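Local coordinates for MMACHC-like protein (Caenorhabditis elegans, PDB 5UJC) that binds vitamin B12 and probably catalyses reductive removal of its upper axial ligand, decyanating cyanocobalamin with a flavin and NADPH and demethylating methylcobalamin with glutathione, at residues Ser27-Ile32 and Ser52-Leu57; Glu113-Ile118 and Phe192-Ile197; Leu169-Leu174 and Lys221-Trp226; Gly181-Phe186 and Gly230-Gly235. All blocks are in the same frame, centred on the assembly; numbering follows the deposited sequence.

Interaction 1 (Ser27-Ile32 and Ser52-Leu57); sequences SHMFKI and STMALL
The shortest bond between Ser27-Ile32 and Ser52-Leu57 runs from Leu-57 N to His-28 O, 2.8 Å and nearly straight at 169°. Leu-57 O takes His-28 N in return at 2.9 Å, making a hydrogen-bonded pair of the four-stranded antiparallel sheet, in which strand 25-31 is outermost. Phe-30 and Ala-55 form the next such pair, and Ile-32 N on Thr-53 O carries the pairing just past the strand end. His-28, Phe-30, Ala-55 and Leu-57 project from the same sheet face, where helix 134-140 packs on Phe-30 and Leu-57. With CG between the backbone N and carbonyl carbon (chi1 66°), the Phe-30 ring leans over its partner, and Ala-55 CB makes a CH-pi contact 3.7 Å from the ring centroid. Leu-57 N lies at the ring edge. On the other face, against helix 5-18, Leu-56 CD2 packs 3.8 Å from Met-29 CB, and the Met-29 chain crosses that of Met-54 at roughly a right angle, Met-29 SD to Met-54 CE 4.0 Å.

Interaction 2 (Glu113-Ile118 and Phe192-Ile197); sequences EENFEI and FPNVKI
Phe-192, Asn-115 and Glu-113 carry this contact. The Phe-192 ring lies beside Phe-116, both side chains pointing the same way, with Phe-192 CE1 3.6 Å from Phe-116 CB and the ring planes 46° apart. Glu-113 slides past in the opposite direction, its CG 3.8 Å from Phe-192 CD1 and its carboxylate against Val-195 CG2. Phe-192 opens a type I beta turn closed by Val-195 N on Phe-192 O; here the chain turns the corner in strand 185-196, next to the start of the sheet's outermost strand 117-120. Asn-115 reaches across the turn, CG anti to the backbone N (chi1 -178°): ND2 donates to Asn-194 OD1 over 2.7 Å, arriving well above that carbonyl's plane, while Asn-115 OD1 rests near Pro-193 CD. One water ties the pieces together, donating to Asn-115 O (2.7 Å) and Glu-113 OE1 (2.8 Å) and accepting from Asn-194 N (2.9 Å). The second carboxylate oxygen, Glu-113 OE2, is held by His-7 NE2 from helix 5-18.

Interaction 3 (Leu169-Leu174 and Lys221-Trp226); sequences LKFIGL and KFNYNW
Part of the methylcobalamin pocket is built here, where loop Leu169-Leu174 lies against the C-terminal part of helix 212-225. Asn-223 pins the loop through the backbone of Ile-172: ND2 donates to Ile-172 O at 2.8 Å, almost straight (175°) and on a lone pair, while OD1 accepts Ile-172 N at 3.0 Å. The same ND2 sits 3.4 Å above the centre of the Phe-171 ring, whose plane is only 27° from the amide's. Phe-171 also turns an edge toward the face of Tyr-224 in an offset edge-to-face pair, centroids 5.5 Å apart. Farther along, Phe-222, its CG anti to the backbone N (chi1 179°), points into the loop; Leu-174 CD1 sits over its ring face, 3.8 Å from the centroid, and Ile-172 CD1 packs on CE2. Asn-223 OD1 also binds the cobalamin, and ND2 a helix carbonyl, Leu-219 O. With both ends of the amide engaged, its rotation is fixed, and one side chain couples loop, helix and ligand.

Interaction 4 (Gly181-Phe186 and Gly230-Gly235); sequences GGHFAF and GFRDFG
The two backbones come so close that Gly-182 CA lies only 3.7 Å from Arg-232 CA, an approach open to Gly-182 because it has no side chain. Arg-232 grips this glycine at both ends of the residue: Gly-182 N donates to Arg-232 O at 2.9 Å (173°), and Arg-232 NH1 returns a bond to Gly-182 O at 3.0 Å. The second bond lies close to the guanidinium plane, reached by a chain extended from CG to NE. Ser-229 OG holds NE, and Phe-231 CZ sits over the centre of one guanidinium face; NH2 bonds a tartrate, probably from the crystallisation liquor. His-183 follows at the centre of an inverse gamma turn. Arg-232 CB makes a CH-pi contact over one face of its ring, 3.5 Å from the centroid. From the ring's edge NE2 donates to Asp-233 OD1 at 2.8 Å, in the imidazole plane but from above that of the carboxylate. This oxygen also forms a salt bridge with Arg-240, so two groups grip OD1. Phe-234 O, by contrast, is buried here without a polar partner. The contact clamps the approach to strand 185-196, whose Phe-186 O bonds methylcobalamin in its pocket, onto the 3-10 turn between helices 212-225 and 243-250; Phe-231 rests on strand 174-176 through Leu-174, and Phe-234 on helix 212-225.

Interactions 1 and 2 share the four-stranded sheet and lie on the same side of the chain's centre, 10 Å apart between centres; Met-54 N lies 2.9 Å from Val-195 O, and Ser-52 O the same distance from Ile-197 N, both probable hydrogen bonds. Interactions 3 and 4, 13 Å apart between centres, lie by the cobalamin and meet through Phe-231, whose CE2 is 3.6 Å from Phe-222 CD1. Strand 185-196 runs between interactions 4 and 2, which lie on opposite sides of the chain's centre, their own centres 31 Å apart. Leu-57 of interaction 1 touches Phe-186 and lies about 8 Å, side chain to ligand, from methylcobalamin, which Asn-223 of interaction 3 contacts directly.

Interaction 1 (Ser27-Ile32 and Ser52-Leu57)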
loop_
_atom_site.group_PDB
_atom_site.type_symbol
_atom_site.label_atom_id
_atom_site.label_comp_id
_atom_site.label_asym_id
_atom_site.label_seq_id
_atom_site.Cartn_x
_atom_site.Cartn_y
_atom_site.Cartn_z
ATOM N N SER A 27 -1.434 10.403 -0.255
ATOM C CA SER A 27 -2.494 10.210 0.722
ATOM C C SER A 27 -3.846 10.522 0.138
ATOM O O SER A 27 -3.983 11.394 -0.741
ATOM C CB SER A 27 -2.249 11.007 2.009
ATOM O OG SER A 27 -2.514 12.363 1.849
ATOM N N HIS A 28 -4.860 9.803 0.648
ATOM C CA HIS A 28 -6.227 9.925 0.176
ATOM C C HIS A 28 -7.181 9.899 1.378
ATOM O O HIS A 28 -7.118 8.991 2.209
ATOM C CB HIS A 28 -6.566 8.756 -0.755
ATOM C CG HIS A 28 -5.667 8.661 -1.938
ATOM N ND1 HIS A 28 -6.018 9.137 -3.166
ATOM C CD2 HIS A 28 -4.420 8.156 -2.070
ATOM C CE1 HIS A 28 -5.030 8.917 -4.018
ATOM N NE2 HIS A 28 -4.037 8.353 -3.364
ATOM N N MET A 29 -8.061 10.888 1.464
ATOM C CA MET A 29 -8.972 11.018 2.582
ATOM C C MET A 29 -10.226 10.178 2.355
ATOM O O MET A 29 -10.738 10.086 1.223
ATOM C CB MET A 29 -9.331 12.484 2.797
ATOM C CG MET A 29 -10.039 12.751 4.115
ATOM S SD MET A 29 -10.152 14.460 4.593
ATOM C CE MET A 29 -11.283 15.075 3.423
ATOM N N PHE A 30 -10.754 9.596 3.433
ATOM C CA PHE A 30 -12.044 8.936 3.369
ATOM C C PHE A 30 -12.714 8.900 4.716
ATOM O O PHE A 30 -12.101 9.238 5.723
ATOM C CB PHE A 30 -11.914 7.521 2.785
ATOM C CG PHE A 30 -11.136 6.546 3.655
ATOM C CD1 PHE A 30 -9.743 6.560 3.683
ATOM C CD2 PHE A 30 -11.798 5.575 4.391
ATOM C CE1 PHE A 30 -9.042 5.652 4.467
ATOM C CE2 PHE A 30 -11.105 4.657 5.145
ATOM C CZ PHE A 30 -9.725 4.678 5.170
ATOM N N LYS A 31 -14.005 8.558 4.719
ATOM C CA LYS A 31 -14.769 8.471 5.949
ATOM C C LYS A 31 -14.802 7.013 6.403
ATOM O O LYS A 31 -15.021 6.122 5.604
ATOM C CB LYS A 31 -16.202 8.978 5.729
ATOM C CG LYS A 31 -16.284 10.432 5.309
ATOM C CD LYS A 31 -17.721 10.870 5.071
ATOM C CE LYS A 31 -18.330 10.219 3.829
ATOM N NZ LYS A 31 -19.430 11.050 3.271
ATOM N N ILE A 32 -14.702 6.775 7.697
ATOM C CA ILE A 32 -14.765 5.419 8.197
ATOM C C ILE A 32 -16.091 4.750 7.786
ATOM O O ILE A 32 -16.110 3.565 7.463
ATOM C CB ILE A 32 -14.585 5.364 9.741
ATOM C CG1 ILE A 32 -13.149 5.737 10.140
ATOM C CG2 ILE A 32 -14.956 3.986 10.289
ATOM C CD1 ILE A 32 -12.083 4.793 9.622
ATOM N N SER A 52 -18.705 9.410 10.252
ATOM C CA SER A 52 -18.088 10.593 9.677
ATOM C C SER A 52 -16.601 10.776 10.089
ATOM O O SER A 52 -15.985 11.759 9.723
ATOM C CB SER A 52 -18.885 11.827 10.051
ATOM O OG SER A 52 -18.823 12.062 11.448
ATOM N N THR A 53 -16.049 9.832 10.859
ATOM C CA THR A 53 -14.671 9.921 11.316
ATOM C C THR A 53 -13.713 9.996 10.119
ATOM O O THR A 53 -13.802 9.187 9.188
ATOM C CB THR A 53 -14.310 8.703 12.179
ATOM O OG1 THR A 53 -15.194 8.635 13.297
ATOM C CG2 THR A 53 -12.879 8.767 12.690
ATOM N N MET A 54 -12.805 10.964 10.165
ATOM C CA MET A 54 -11.786 11.136 9.135
ATOM C C MET A 54 -10.715 10.048 9.186
ATOM O O MET A 54 -10.202 9.718 10.263
ATOM C CB MET A 54 -11.111 12.492 9.319
ATOM C CG MET A 54 -9.983 12.771 8.344
ATOM S SD MET A 54 -9.043 14.239 8.813
ATOM C CE MET A 54 -7.636 14.130 7.707
ATOM N N ALA A 55 -10.376 9.522 8.010
ATOM C CA ALA A 55 -9.217 8.655 7.837
ATOM C C ALA A 55 -8.400 9.116 6.635
ATOM O O ALA A 55 -8.941 9.703 5.681
ATOM C CB ALA A 55 -9.657 7.215 7.649
ATOM N N LEU A 56 -7.100 8.791 6.672
ATOM C CA LEU A 56 -6.180 9.001 5.544
ATOM C C LEU A 56 -5.517 7.699 5.183
ATOM O O LEU A 56 -4.877 7.069 6.015
ATOM C CB LEU A 56 -5.096 10.035 5.871
ATOM C CG LEU A 56 -5.545 11.481 5.978
ATOM C CD1 LEU A 56 -4.369 12.320 6.486
ATOM C CD2 LEU A 56 -6.008 12.001 4.628
ATOM N N LEU A 57 -5.653 7.327 3.923
ATOM C CA LEU A 57 -4.939 6.202 3.354
ATOM C C LEU A 57 -3.623 6.698 2.761
ATOM O O LEU A 57 -3.634 7.552 1.898
ATOM C CB LEU A 57 -5.803 5.567 2.260
ATOM C CG LEU A 57 -5.168 4.452 1.436
ATOM C CD1 LEU A 57 -4.836 3.249 2.305
ATOM C CD2 LEU A 57 -6.065 4.066 0.274
#

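Interaction 2 (Glu113-Ile118 and Phe192-Ile197)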
loop_
_atom_site.group_PDB
_atom_site.type_symbol
_atom_site.label_atom_id
_atom_site.label_comp_id
_atom_site.label_asym_id
_atom_site.label_seq_id
_atom_site.Cartn_x
_atom_site.Cartn_y
_atom_site.Cartn_z
ATOM N N GLU A 113 -2.928 17.534 15.202
ATOM C CA GLU A 113 -4.019 16.711 15.776
ATOM C C GLU A 113 -3.402 15.610 16.621
ATOM O O GLU A 113 -2.734 14.726 16.093
ATOM C CB GLU A 113 -4.908 16.101 14.676
ATOM C CG GLU A 113 -6.088 15.271 15.219
ATOM C CD GLU A 113 -7.072 16.083 16.085
ATOM O OE1 GLU A 113 -7.740 15.467 16.935
ATOM O OE2 GLU A 113 -7.178 17.314 15.907
ATOM N N GLU A 114 -3.512 15.735 17.947
ATOM C CA GLU A 114 -2.747 14.865 18.847
ATOM C C GLU A 114 -3.250 13.418 18.873
ATOM O O GLU A 114 -2.475 12.503 19.086
ATOM C CB GLU A 114 -2.691 15.453 20.263
ATOM C CG GLU A 114 -3.968 15.365 21.060
ATOM C CD GLU A 114 -3.829 16.036 22.439
ATOM O OE1 GLU A 114 -2.698 16.427 22.793
ATOM O OE2 GLU A 114 -4.843 16.184 23.156
ATOM N N ASN A 115 -4.535 13.229 18.589
ATOM C CA ASN A 115 -5.189 11.911 18.731
ATOM C C ASN A 115 -5.359 11.221 17.378
ATOM O O ASN A 115 -6.160 11.646 16.564
ATOM C CB ASN A 115 -6.567 12.104 19.396
ATOM C CG ASN A 115 -7.308 10.793 19.638
ATOM O OD1 ASN A 115 -6.782 9.700 19.401
ATOM N ND2 ASN A 115 -8.533 10.903 20.143
ATOM N N PHE A 116 -4.550 10.196 17.118
ATOM C CA PHE A 116 -4.739 9.380 15.943
ATOM C C PHE A 116 -4.234 7.967 16.147
ATOM O O PHE A 116 -3.392 7.706 17.004
ATOM C CB PHE A 116 -4.088 10.002 14.687
ATOM C CG PHE A 116 -2.626 10.305 14.836
ATOM C CD1 PHE A 116 -2.202 11.553 15.331
ATOM C CD2 PHE A 116 -1.665 9.386 14.451
ATOM C CE1 PHE A 116 -0.861 11.852 15.441
ATOM C CE2 PHE A 116 -0.316 9.687 14.570
ATOM C CZ PHE A 116 0.083 10.917 15.077
ATOM N N GLU A 117 -4.806 7.055 15.379
ATOM C CA GLU A 117 -4.384 5.656 15.339
ATOM C C GLU A 117 -3.758 5.366 13.992
ATOM O O GLU A 117 -4.128 5.977 12.976
ATOM C CB GLU A 117 -5.605 4.749 15.523
ATOM C CG GLU A 117 -6.356 4.985 16.830
ATOM C CD GLU A 117 -5.532 4.635 18.063
ATOM O OE1 GLU A 117 -4.679 3.716 17.982
ATOM O OE2 GLU A 117 -5.764 5.251 19.120
ATOM N N ILE A 118 -2.788 4.465 13.980
ATOM C CA ILE A 118 -2.126 4.068 12.738
ATOM C C ILE A 118 -2.255 2.564 12.561
ATOM O O ILE A 118 -1.935 1.796 13.479
ATOM C CB ILE A 118 -0.602 4.447 12.710
ATOM C CG1 ILE A 118 -0.372 5.923 13.080
ATOM C CG2 ILE A 118 -0.020 4.088 11.332
ATOM C CD1 ILE A 118 1.076 6.378 12.926
ATOM N N PHE A 192 -8.505 9.469 12.718
ATOM C CA PHE A 192 -8.555 10.635 13.620
ATOM C C PHE A 192 -9.895 10.666 14.354
ATOM O O PHE A 192 -10.867 11.248 13.863
ATOM C CB PHE A 192 -8.352 11.894 12.818
ATOM C CG PHE A 192 -7.034 11.926 12.085
ATOM C CD1 PHE A 192 -5.901 12.417 12.700
ATOM C CD2 PHE A 192 -6.922 11.414 10.801
ATOM C CE1 PHE A 192 -4.683 12.390 12.045
ATOM C CE2 PHE A 192 -5.690 11.398 10.150
ATOM C CZ PHE A 192 -4.586 11.878 10.778
ATOM N N PRO A 193 -9.967 10.012 15.526
ATOM C CA PRO A 193 -11.275 9.790 16.138
ATOM C C PRO A 193 -12.022 11.060 16.517
ATOM O O PRO A 193 -13.252 11.019 16.645
ATOM C CB PRO A 193 -10.938 8.967 17.403
ATOM C CG PRO A 193 -9.650 8.309 17.092
ATOM C CD PRO A 193 -8.896 9.295 16.242
ATOM N N ASN A 194 -11.299 12.172 16.712
ATOM C CA ASN A 194 -11.937 13.439 17.100
ATOM C C ASN A 194 -12.229 14.373 15.933
ATOM O O ASN A 194 -12.689 15.492 16.153
ATOM C CB ASN A 194 -11.069 14.179 18.142
ATOM C CG ASN A 194 -10.870 13.376 19.412
ATOM O OD1 ASN A 194 -9.771 13.331 19.968
ATOM N ND2 ASN A 194 -11.925 12.727 19.871
ATOM N N VAL A 195 -12.007 13.910 14.697
ATOM C CA VAL A 195 -12.199 14.747 13.533
ATOM C C VAL A 195 -13.309 14.160 12.663
ATOM O O VAL A 195 -13.196 13.043 12.169
ATOM C CB VAL A 195 -10.904 14.889 12.700
ATOM C CG1 VAL A 195 -11.155 15.766 11.501
ATOM C CG2 VAL A 195 -9.776 15.446 13.562
ATOM N N LYS A 196 -14.385 14.923 12.503
ATOM C CA LYS A 196 -15.559 14.477 11.762
ATOM C C LYS A 196 -15.710 15.305 10.467
ATOM O O LYS A 196 -15.606 16.545 10.476
ATOM C CB LYS A 196 -16.821 14.614 12.625
ATOM C CG LYS A 196 -16.710 13.987 14.007
ATOM C CD LYS A 196 -16.430 12.502 13.950
ATOM C CE LYS A 196 -16.290 11.902 15.348
ATOM N NZ LYS A 196 -17.531 12.060 16.151
ATOM N N ILE A 197 -15.936 14.595 9.361
ATOM C CA ILE A 197 -15.991 15.182 8.034
ATOM C C ILE A 197 -17.258 14.700 7.294
ATOM O O ILE A 197 -17.192 14.199 6.174
ATOM C CB ILE A 197 -14.679 14.873 7.218
ATOM C CG1 ILE A 197 -14.372 13.374 7.220
ATOM C CG2 ILE A 197 -13.490 15.661 7.794
ATOM C CD1 ILE A 197 -13.383 12.948 6.129
HETATM O O HOH W 1 -8.574 12.882 16.238
#

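Interaction 3 (Leu169-Leu174 and Lys221-Trp226)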
loop_
_atom_site.group_PDB
_atom_site.type_symbol
_atom_site.label_atom_id
_atom_site.label_comp_id
_atom_site.label_asym_id
_atom_site.label_seq_id
_atom_site.Cartn_x
_atom_site.Cartn_y
_atom_site.Cartn_z
ATOM N N LEU A 169 -3.388 -20.201 0.908
ATOM C CA LEU A 169 -3.485 -19.104 -0.036
ATOM C C LEU A 169 -4.840 -19.105 -0.725
ATOM O O LEU A 169 -5.383 -20.156 -1.047
ATOM C CB LEU A 169 -2.375 -19.175 -1.066
ATOM C CG LEU A 169 -0.947 -19.102 -0.520
ATOM C CD1 LEU A 169 0.060 -19.413 -1.615
ATOM C CD2 LEU A 169 -0.661 -17.730 0.086
ATOM N N LYS A 170 -5.386 -17.909 -0.908
ATOM C CA LYS A 170 -6.614 -17.719 -1.625
ATOM C C LYS A 170 -6.389 -16.983 -2.904
ATOM O O LYS A 170 -5.440 -16.253 -3.039
ATOM C CB LYS A 170 -7.601 -16.943 -0.755
ATOM C CG LYS A 170 -7.976 -17.694 0.523
ATOM C CD LYS A 170 -8.876 -18.914 0.217
ATOM C CE LYS A 170 -8.974 -19.850 1.406
ATOM N NZ LYS A 170 -9.597 -19.195 2.587
ATOM N N PHE A 171 -7.320 -17.132 -3.836
ATOM C CA PHE A 171 -7.294 -16.346 -5.083
ATOM C C PHE A 171 -7.895 -14.983 -4.787
ATOM O O PHE A 171 -9.104 -14.848 -4.619
ATOM C CB PHE A 171 -8.059 -17.102 -6.194
ATOM C CG PHE A 171 -7.913 -16.486 -7.582
ATOM C CD1 PHE A 171 -8.721 -15.443 -7.976
ATOM C CD2 PHE A 171 -6.970 -16.964 -8.465
ATOM C CE1 PHE A 171 -8.647 -14.931 -9.255
ATOM C CE2 PHE A 171 -6.882 -16.461 -9.753
ATOM C CZ PHE A 171 -7.727 -15.444 -10.153
ATOM N N ILE A 172 -7.021 -13.987 -4.638
ATOM C CA ILE A 172 -7.417 -12.669 -4.144
ATOM C C ILE A 172 -7.515 -11.617 -5.233
ATOM O O ILE A 172 -6.991 -11.778 -6.342
ATOM C CB ILE A 172 -6.510 -12.157 -2.991
ATOM C CG1 ILE A 172 -5.033 -12.060 -3.434
ATOM C CG2 ILE A 172 -6.643 -13.076 -1.771
ATOM C CD1 ILE A 172 -4.179 -11.209 -2.517
ATOM N N GLY A 173 -8.211 -10.541 -4.916
ATOM C CA GLY A 173 -8.359 -9.438 -5.859
ATOM C C GLY A 173 -7.132 -8.558 -5.963
ATOM O O GLY A 173 -6.147 -8.721 -5.210
ATOM N N LEU A 174 -7.247 -7.572 -6.846
ATOM C CA LEU A 174 -6.144 -6.712 -7.249
ATOM C C LEU A 174 -6.657 -5.316 -7.466
ATOM O O LEU A 174 -7.656 -5.111 -8.169
ATOM C CB LEU A 174 -5.518 -7.208 -8.551
ATOM C CG LEU A 174 -4.405 -6.343 -9.162
ATOM C CD1 LEU A 174 -3.163 -6.346 -8.271
ATOM C CD2 LEU A 174 -4.064 -6.853 -10.553
ATOM N N LYS A 221 -2.746 -13.473 -13.536
ATOM C CA LYS A 221 -1.320 -13.101 -13.554
ATOM C C LYS A 221 -0.852 -12.723 -12.150
ATOM O O LYS A 221 0.261 -13.036 -11.741
ATOM C CB LYS A 221 -1.066 -11.945 -14.523
ATOM C CG LYS A 221 -1.050 -12.339 -16.007
ATOM C CD LYS A 221 0.186 -13.182 -16.391
ATOM C CE LYS A 221 1.521 -12.588 -15.897
ATOM N NZ LYS A 221 2.728 -13.214 -16.528
ATOM N N PHE A 222 -1.718 -12.054 -11.413
ATOM C CA PHE A 222 -1.411 -11.652 -10.035
ATOM C C PHE A 222 -1.290 -12.884 -9.121
ATOM O O PHE A 222 -0.298 -13.059 -8.424
ATOM C CB PHE A 222 -2.497 -10.695 -9.536
ATOM C CG PHE A 222 -2.316 -10.224 -8.104
ATOM C CD1 PHE A 222 -1.114 -9.662 -7.677
ATOM C CD2 PHE A 222 -3.377 -10.293 -7.198
ATOM C CE1 PHE A 222 -0.983 -9.200 -6.389
ATOM C CE2 PHE A 222 -3.233 -9.823 -5.913
ATOM C CZ PHE A 222 -2.045 -9.263 -5.518
ATOM N N ASN A 223 -2.310 -13.721 -9.103
ATOM C CA ASN A 223 -2.324 -14.835 -8.162
ATOM C C ASN A 223 -1.341 -15.937 -8.500
ATOM O O ASN A 223 -0.777 -16.550 -7.591
ATOM C CB ASN A 223 -3.716 -15.390 -8.005
ATOM C CG ASN A 223 -4.577 -14.499 -7.125
ATOM O OD1 ASN A 223 -4.355 -14.415 -5.907
ATOM N ND2 ASN A 223 -5.506 -13.763 -7.744
ATOM N N TYR A 224 -1.136 -16.191 -9.799
ATOM C CA TYR A 224 -0.332 -17.348 -10.255
ATOM C C TYR A 224 1.103 -16.989 -10.642
ATOM O O TYR A 224 1.962 -17.874 -10.673
ATOM C CB TYR A 224 -1.005 -18.027 -11.437
ATOM C CG TYR A 224 -2.439 -18.471 -11.189
ATOM C CD1 TYR A 224 -2.879 -18.855 -9.911
ATOM C CD2 TYR A 224 -3.328 -18.584 -12.246
ATOM C CE1 TYR A 224 -4.175 -19.301 -9.705
ATOM C CE2 TYR A 224 -4.620 -19.009 -12.043
ATOM C CZ TYR A 224 -5.044 -19.361 -10.777
ATOM O OH TYR A 224 -6.332 -19.817 -10.617
ATOM N N ASN A 225 1.368 -15.705 -10.959
ATOM C CA ASN A 225 2.634 -15.321 -11.605
ATOM C C ASN A 225 3.205 -14.014 -11.070
ATOM O O ASN A 225 4.011 -13.393 -11.725
ATOM C CB ASN A 225 2.426 -15.181 -13.122
ATOM C CG ASN A 225 1.943 -16.458 -13.764
ATOM O OD1 ASN A 225 0.815 -16.539 -14.235
ATOM N ND2 ASN A 225 2.753 -17.460 -13.715
ATOM N N TRP A 226 2.814 -13.623 -9.856
ATOM C CA TRP A 226 3.196 -12.322 -9.342
ATOM C C TRP A 226 4.688 -12.051 -9.307
ATOM O O TRP A 226 5.117 -10.873 -9.385
ATOM C CB TRP A 226 2.593 -12.058 -7.939
ATOM C CG TRP A 226 2.897 -13.084 -6.923
ATOM C CD1 TRP A 226 2.111 -14.154 -6.568
ATOM C CD2 TRP A 226 4.033 -13.131 -6.074
ATOM N NE1 TRP A 226 2.702 -14.864 -5.588
ATOM C CE2 TRP A 226 3.887 -14.255 -5.256
ATOM C CE3 TRP A 226 5.166 -12.316 -5.908
ATOM C CZ2 TRP A 226 4.824 -14.596 -4.293
ATOM C CZ3 TRP A 226 6.092 -12.670 -4.967
ATOM C CH2 TRP A 226 5.905 -13.776 -4.152
#

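Interaction 4 (Gly181-Phe186 and Gly230-Gly235)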
loop_
_atom_site.group_PDB
_atom_site.type_symbol
_atom_site.label_atom_id
_atom_site.label_comp_id
_atom_site.label_asym_id
_atom_site.label_seq_id
_atom_site.Cartn_x
_atom_site.Cartn_y
_atom_site.Cartn_z
ATOM N N GLY A 181 -0.755 1.692 -12.189
ATOM C CA GLY A 181 -1.193 0.305 -12.410
ATOM C C GLY A 181 -1.014 -0.462 -11.115
ATOM O O GLY A 181 -1.579 -0.090 -10.096
ATOM N N GLY A 182 -0.201 -1.517 -11.159
ATOM C CA GLY A 182 0.163 -2.265 -9.969
ATOM C C GLY A 182 1.547 -1.933 -9.400
ATOM O O GLY A 182 2.024 -2.638 -8.500
ATOM N N HIS A 183 2.159 -0.849 -9.875
ATOM C CA HIS A 183 3.475 -0.419 -9.421
ATOM C C HIS A 183 3.320 0.538 -8.225
ATOM O O HIS A 183 3.739 1.704 -8.254
ATOM C CB HIS A 183 4.196 0.257 -10.558
ATOM C CG HIS A 183 4.469 -0.642 -11.710
ATOM N ND1 HIS A 183 5.595 -1.445 -11.775
ATOM C CD2 HIS A 183 3.798 -0.836 -12.870
ATOM C CE1 HIS A 183 5.574 -2.109 -12.908
ATOM N NE2 HIS A 183 4.498 -1.754 -13.591
ATOM N N PHE A 184 2.673 0.032 -7.191
ATOM C CA PHE A 184 2.433 0.801 -5.982
ATOM C C PHE A 184 2.061 -0.194 -4.877
ATOM O O PHE A 184 1.827 -1.378 -5.164
ATOM C CB PHE A 184 1.272 1.820 -6.189
ATOM C CG PHE A 184 -0.107 1.215 -6.037
ATOM C CD1 PHE A 184 -0.687 0.465 -7.060
ATOM C CD2 PHE A 184 -0.821 1.389 -4.872
ATOM C CE1 PHE A 184 -1.940 -0.123 -6.886
ATOM C CE2 PHE A 184 -2.071 0.792 -4.689
ATOM C CZ PHE A 184 -2.633 0.045 -5.706
ATOM N N ALA A 185 1.973 0.287 -3.633
ATOM C CA ALA A 185 1.453 -0.520 -2.549
ATOM C C ALA A 185 0.706 0.327 -1.563
ATOM O O ALA A 185 1.033 1.491 -1.363
ATOM C CB ALA A 185 2.587 -1.252 -1.849
ATOM N N PHE A 186 -0.275 -0.277 -0.900
ATOM C CA PHE A 186 -0.903 0.376 0.243
ATOM C C PHE A 186 0.021 0.229 1.453
ATOM O O PHE A 186 0.682 -0.773 1.597
ATOM C CB PHE A 186 -2.258 -0.238 0.522
ATOM C CG PHE A 186 -3.212 -0.115 -0.624
ATOM C CD1 PHE A 186 -3.769 1.125 -0.942
ATOM C CD2 PHE A 186 -3.518 -1.209 -1.430
ATOM C CE1 PHE A 186 -4.669 1.236 -2.000
ATOM C CE2 PHE A 186 -4.435 -1.092 -2.470
ATOM C CZ PHE A 186 -4.991 0.107 -2.757
ATOM N N GLY A 230 4.209 -9.060 -14.114
ATOM C CA GLY A 230 3.378 -8.747 -15.277
ATOM C C GLY A 230 2.041 -8.101 -14.909
ATOM O O GLY A 230 1.532 -7.239 -15.626
ATOM N N PHE A 231 1.474 -8.518 -13.786
ATOM C CA PHE A 231 0.195 -7.984 -13.352
ATOM C C PHE A 231 0.249 -6.467 -13.161
ATOM O O PHE A 231 -0.776 -5.787 -13.227
ATOM C CB PHE A 231 -0.297 -8.662 -12.056
ATOM C CG PHE A 231 0.470 -8.239 -10.794
ATOM C CD1 PHE A 231 1.655 -8.868 -10.414
ATOM C CD2 PHE A 231 -0.004 -7.206 -10.010
ATOM C CE1 PHE A 231 2.319 -8.478 -9.276
ATOM C CE2 PHE A 231 0.651 -6.818 -8.867
ATOM C CZ PHE A 231 1.807 -7.460 -8.486
ATOM N N ARG A 232 1.444 -5.949 -12.872
ATOM C CA ARG A 232 1.562 -4.530 -12.562
ATOM C C ARG A 232 1.330 -3.634 -13.765
ATOM O O ARG A 232 1.045 -2.428 -13.603
ATOM C CB ARG A 232 2.924 -4.218 -11.931
ATOM C CG ARG A 232 3.246 -5.035 -10.682
ATOM C CD ARG A 232 4.576 -4.621 -10.076
ATOM N NE ARG A 232 5.079 -5.558 -9.090
ATOM C CZ ARG A 232 4.791 -5.519 -7.791
ATOM N NH1 ARG A 232 3.960 -4.600 -7.303
ATOM N NH2 ARG A 232 5.332 -6.414 -6.978
ATOM N N ASP A 233 1.509 -4.192 -14.965
ATOM C CA ASP A 233 1.419 -3.403 -16.191
ATOM C C ASP A 233 0.035 -3.352 -16.806
ATOM O O ASP A 233 -0.158 -2.730 -17.852
ATOM C CB ASP A 233 2.453 -3.904 -17.201
ATOM C CG ASP A 233 3.830 -3.498 -16.842
ATOM O OD1 ASP A 233 3.983 -2.372 -16.309
ATOM O OD2 ASP A 233 4.769 -4.275 -17.102
ATOM N N PHE A 234 -0.959 -3.937 -16.141
ATOM C CA PHE A 234 -2.338 -3.728 -16.578
ATOM C C PHE A 234 -2.730 -2.265 -16.360
ATOM O O PHE A 234 -2.392 -1.674 -15.331
ATOM C CB PHE A 234 -3.281 -4.707 -15.897
ATOM C CG PHE A 234 -3.215 -6.078 -16.485
ATOM C CD1 PHE A 234 -2.237 -6.964 -16.084
ATOM C CD2 PHE A 234 -4.067 -6.444 -17.504
ATOM C CE1 PHE A 234 -2.128 -8.209 -16.671
ATOM C CE2 PHE A 234 -3.985 -7.701 -18.074
ATOM C CZ PHE A 234 -3.007 -8.577 -17.668
ATOM N N GLY A 235 -3.366 -1.675 -17.400
ATOM C CA GLY A 235 -3.617 -0.245 -17.468
ATOM C C GLY A 235 -2.538 0.517 -18.225
ATOM O O GLY A 235 -2.669 1.717 -18.443
#